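Long-range contact in Alr3790 protein (Anabaena sp., PDB 3HIX), which is of unknown function but carries a rhodanese-like domain, the fold of sulfur-transfer enzymes and their relatives: residues I16-D21 and Y56-G61. Residues are numbered along the deposited sequence; the frame is centred on the assembly and turned at random.
Sequences ILDVRD and YVYGAG
Leu17 and Val57 lie side by side on one face of the central sheet of the rhodanese-like fold, on two neighbouring parallel strands, 15-18 and 55-58. Leu17 N donates to Tyr56 O and Leu17 O accepts from Tyr58 N. Val19 N, just past its strand, gives a nearly straight bond to Tyr58 O (3.0 Å). Helix 62-74 covers Val57 on this side of the sheet.

The other side is built on Asp18 and Tyr58. The Tyr58 ring folds back over the first strand, because CG sits between backbone N and carbonyl carbon (chi1 72°). One ring face rests on Asp18 CA, 4.1 Å from the ring centroid, in a CH-pi contact. The ring edge meets Ile16 CG2 at Tyr58 CE2 (3.7 Å). Tyr58 OH makes a weak hydrogen bond to Asp18 OD2; it is also hydrogen-bonded to Ile30 N.

Asp18 is gripped side-on by Arg20. Arg20 NE donates to Asp18 OD1 and Arg20 NH2 to Asp18 OD2 (2.7 Å), a salt bridge in which each oxygen uses its syn lone pair. OD1 also takes Arg20 N, which closes an Asx turn. The guanidinium plane lies 46° from the Tyr58 ring, with Tyr58 CE1 over one face of the guanidinium. Arg20 NH2 has a second acceptor in Gly28 O. Putting an alanine here in place of the aspartate would probably leave the buried guanidinium of Arg20 without its countercharge and freer to turn.

Packing is looser at Tyr56 and Ala60. The Tyr56 ring turns from strand 15-18, is partly exposed, and meets Phe14 edge-to-face. Ala60 is exposed too; Arg20 CG lies against Ala60 N (3.3 Å), with Ala60 CB farther from it. By contrast, Gly59 is buried and fits tightly against Val19: a CB on Gly59 would clash with Val19 CG2, which already lies 3.3 Å from Gly59 CA.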
ATOM      1  N   ILE A  16      -5.443   1.623   4.047  1.00 16.53           N
ATOM      2  CA  ILE A  16      -4.169   0.949   3.844  1.00 16.13           C
ATOM      3  C   ILE A  16      -3.875   0.858   2.349  1.00 13.43           C
ATOM      4  O   ILE A  16      -4.724   0.447   1.566  1.00 20.39           O
ATOM      5  CB  ILE A  16      -4.195  -0.464   4.482  1.00 12.74           C
ATOM      6  CG1 ILE A  16      -4.483  -0.334   5.983  1.00 18.38           C
ATOM      7  CG2 ILE A  16      -2.871  -1.176   4.232  1.00 10.20           C
ATOM      8  CD1 ILE A  16      -4.592  -1.661   6.719  1.00 26.30           C
ATOM      9  N   LEU A  17      -2.670   1.263   1.960  1.00 10.78           N
ATOM     10  CA  LEU A  17      -2.267   1.244   0.554  1.00 17.53           C
ATOM     11  C   LEU A  17      -1.110   0.286   0.351  1.00 16.56           C
ATOM     12  O   LEU A  17      -0.145   0.302   1.114  1.00 13.82           O
ATOM     13  CB  LEU A  17      -1.845   2.644   0.091  1.00 17.73           C
ATOM     14  CG  LEU A  17      -2.844   3.794   0.279  1.00 21.58           C
ATOM     15  CD1 LEU A  17      -2.312   5.028  -0.437  1.00 21.71           C
ATOM     16  CD2 LEU A  17      -4.216   3.419  -0.275  1.00 17.30           C
ATOM     17  N   ASP A  18      -1.224  -0.556  -0.672  1.00 16.88           N
ATOM     18  CA  ASP A  18      -0.194  -1.532  -1.018  1.00 15.96           C
ATOM     19  C   ASP A  18       0.466  -0.918  -2.254  1.00 11.98           C
ATOM     20  O   ASP A  18      -0.168  -0.815  -3.296  1.00 17.98           O
ATOM     21  CB  ASP A  18      -0.839  -2.886  -1.376  1.00 15.82           C
ATOM     22  CG  ASP A  18       0.183  -3.992  -1.588  1.00 18.11           C
ATOM     23  OD1 ASP A  18       1.317  -3.692  -2.018  1.00 16.99           O
ATOM     24  OD2 ASP A  18      -0.154  -5.173  -1.345  1.00 19.79           O
ATOM     25  N   VAL A  19       1.721  -0.498  -2.128  1.00 13.81           N
ATOM     26  CA  VAL A  19       2.437   0.141  -3.236  1.00 14.26           C
ATOM     27  C   VAL A  19       3.314  -0.805  -4.049  1.00 22.16           C
ATOM     28  O   VAL A  19       4.071  -0.372  -4.920  1.00 21.03           O
ATOM     29  CB  VAL A  19       3.307   1.323  -2.732  1.00 19.36           C
ATOM     30  CG1 VAL A  19       2.418   2.393  -2.151  1.00 20.88           C
ATOM     31  CG2 VAL A  19       4.328   0.845  -1.694  1.00 21.89           C
ATOM     32  N   ARG A  20       3.212  -2.098  -3.771  1.00 18.70           N
ATOM     33  CA  ARG A  20       3.984  -3.079  -4.524  1.00 17.18           C
ATOM     34  C   ARG A  20       3.365  -3.270  -5.905  1.00 24.78           C
ATOM     35  O   ARG A  20       2.283  -2.760  -6.194  1.00 19.76           O
ATOM     36  CB  ARG A  20       3.998  -4.425  -3.792  1.00 14.71           C
ATOM     37  CG  ARG A  20       4.608  -4.355  -2.395  1.00 17.16           C
ATOM     38  CD  ARG A  20       4.407  -5.662  -1.647  1.00 16.76           C
ATOM     39  NE  ARG A  20       2.992  -6.013  -1.563  1.00 14.01           N
ATOM     40  CZ  ARG A  20       2.537  -7.226  -1.256  1.00 18.57           C
ATOM     41  NH1 ARG A  20       3.387  -8.207  -0.991  1.00 19.94           N
ATOM     42  NH2 ARG A  20       1.234  -7.475  -1.267  1.00 15.45           N
ATOM     43  N   ASP A  21       4.066  -4.015  -6.751  1.00 25.33           N
ATOM     44  CA  ASP A  21       3.603  -4.315  -8.100  1.00 26.79           C
ATOM     45  C   ASP A  21       2.234  -4.987  -7.976  1.00 21.22           C
ATOM     46  O   ASP A  21       2.030  -5.815  -7.090  1.00 23.71           O
ATOM     47  CB  ASP A  21       4.592  -5.270  -8.765  1.00 28.23           C
ATOM     48  CG  ASP A  21       4.639  -5.110 -10.264  1.00 39.03           C
ATOM     49  OD1 ASP A  21       5.012  -4.017 -10.734  1.00 41.73           O
ATOM     50  OD2 ASP A  21       4.309  -6.085 -10.970  1.00 44.28           O
ATOM     51  N   TYR A  56      -2.040   4.541   5.634  1.00 16.61           N
ATOM     52  CA  TYR A  56      -0.983   3.655   6.063  1.00 17.17           C
ATOM     53  C   TYR A  56      -0.514   2.909   4.828  1.00 22.68           C
ATOM     54  O   TYR A  56      -1.309   2.308   4.104  1.00 25.53           O
ATOM     55  CB  TYR A  56      -1.514   2.737   7.159  1.00 14.66           C
ATOM     56  CG  TYR A  56      -1.781   3.523   8.424  1.00 24.74           C
ATOM     57  CD1 TYR A  56      -0.874   3.506   9.484  1.00 35.52           C
ATOM     58  CD2 TYR A  56      -2.883   4.376   8.513  1.00 31.18           C
ATOM     59  CE1 TYR A  56      -1.055   4.329  10.601  1.00 44.77           C
ATOM     60  CE2 TYR A  56      -3.070   5.204   9.619  1.00 38.48           C
ATOM     61  CZ  TYR A  56      -2.152   5.178  10.657  1.00 48.35           C
ATOM     62  OH  TYR A  56      -2.314   6.023  11.734  1.00 54.17           O
ATOM     63  N   VAL A  57       0.783   2.992   4.569  1.00 18.14           N
ATOM     64  CA  VAL A  57       1.343   2.365   3.389  1.00 12.53           C
ATOM     65  C   VAL A  57       2.386   1.308   3.675  1.00 16.85           C
ATOM     66  O   VAL A  57       3.099   1.362   4.681  1.00 14.83           O
ATOM     67  CB  VAL A  57       1.998   3.420   2.469  1.00 24.67           C
ATOM     68  CG1 VAL A  57       1.054   4.581   2.241  1.00 22.78           C
ATOM     69  CG2 VAL A  57       3.278   3.908   3.089  1.00 35.64           C
ATOM     70  N   TYR A  58       2.461   0.341   2.770  1.00 12.99           N
ATOM     71  CA  TYR A  58       3.451  -0.711   2.857  1.00 12.93           C
ATOM     72  C   TYR A  58       3.823  -1.086   1.436  1.00 17.12           C
ATOM     73  O   TYR A  58       2.992  -1.054   0.527  1.00 15.21           O
ATOM     74  CB  TYR A  58       2.924  -1.936   3.645  1.00 14.33           C
ATOM     75  CG  TYR A  58       1.880  -2.792   2.954  1.00 16.42           C
ATOM     76  CD1 TYR A  58       2.244  -3.950   2.266  1.00 12.91           C
ATOM     77  CD2 TYR A  58       0.526  -2.479   3.041  1.00 17.23           C
ATOM     78  CE1 TYR A  58       1.280  -4.781   1.686  1.00 11.56           C
ATOM     79  CE2 TYR A  58      -0.446  -3.299   2.463  1.00 14.65           C
ATOM     80  CZ  TYR A  58      -0.062  -4.445   1.789  1.00 14.48           C
ATOM     81  OH  TYR A  58      -1.018  -5.239   1.208  1.00 19.30           O
ATOM     82  N   GLY A  59       5.099  -1.377   1.241  1.00 19.46           N
ATOM     83  CA  GLY A  59       5.582  -1.777  -0.062  1.00 24.10           C
ATOM     84  C   GLY A  59       6.460  -2.986   0.177  1.00 23.20           C
ATOM     85  O   GLY A  59       6.359  -3.617   1.224  1.00 17.29           O
ATOM     86  N   ALA A  60       7.322  -3.305  -0.780  1.00 19.50           N
ATOM     87  CA  ALA A  60       8.217  -4.446  -0.658  1.00 25.08           C
ATOM     88  C   ALA A  60       9.574  -4.006  -0.126  1.00 32.04           C
ATOM     89  O   ALA A  60      10.519  -3.824  -0.892  1.00 42.82           O
ATOM     90  CB  ALA A  60       8.376  -5.109  -2.009  1.00 24.19           C
ATOM     91  N   GLY A  61       9.659  -3.830   1.187  1.00 28.77           N
ATOM     92  CA  GLY A  61      10.897  -3.404   1.812  1.00 24.18           C
ATOM     93  C   GLY A  61      10.800  -1.993   2.361  1.00 26.15           C
ATOM     94  O   GLY A  61       9.933  -1.219   1.951  1.00 22.50           O
TER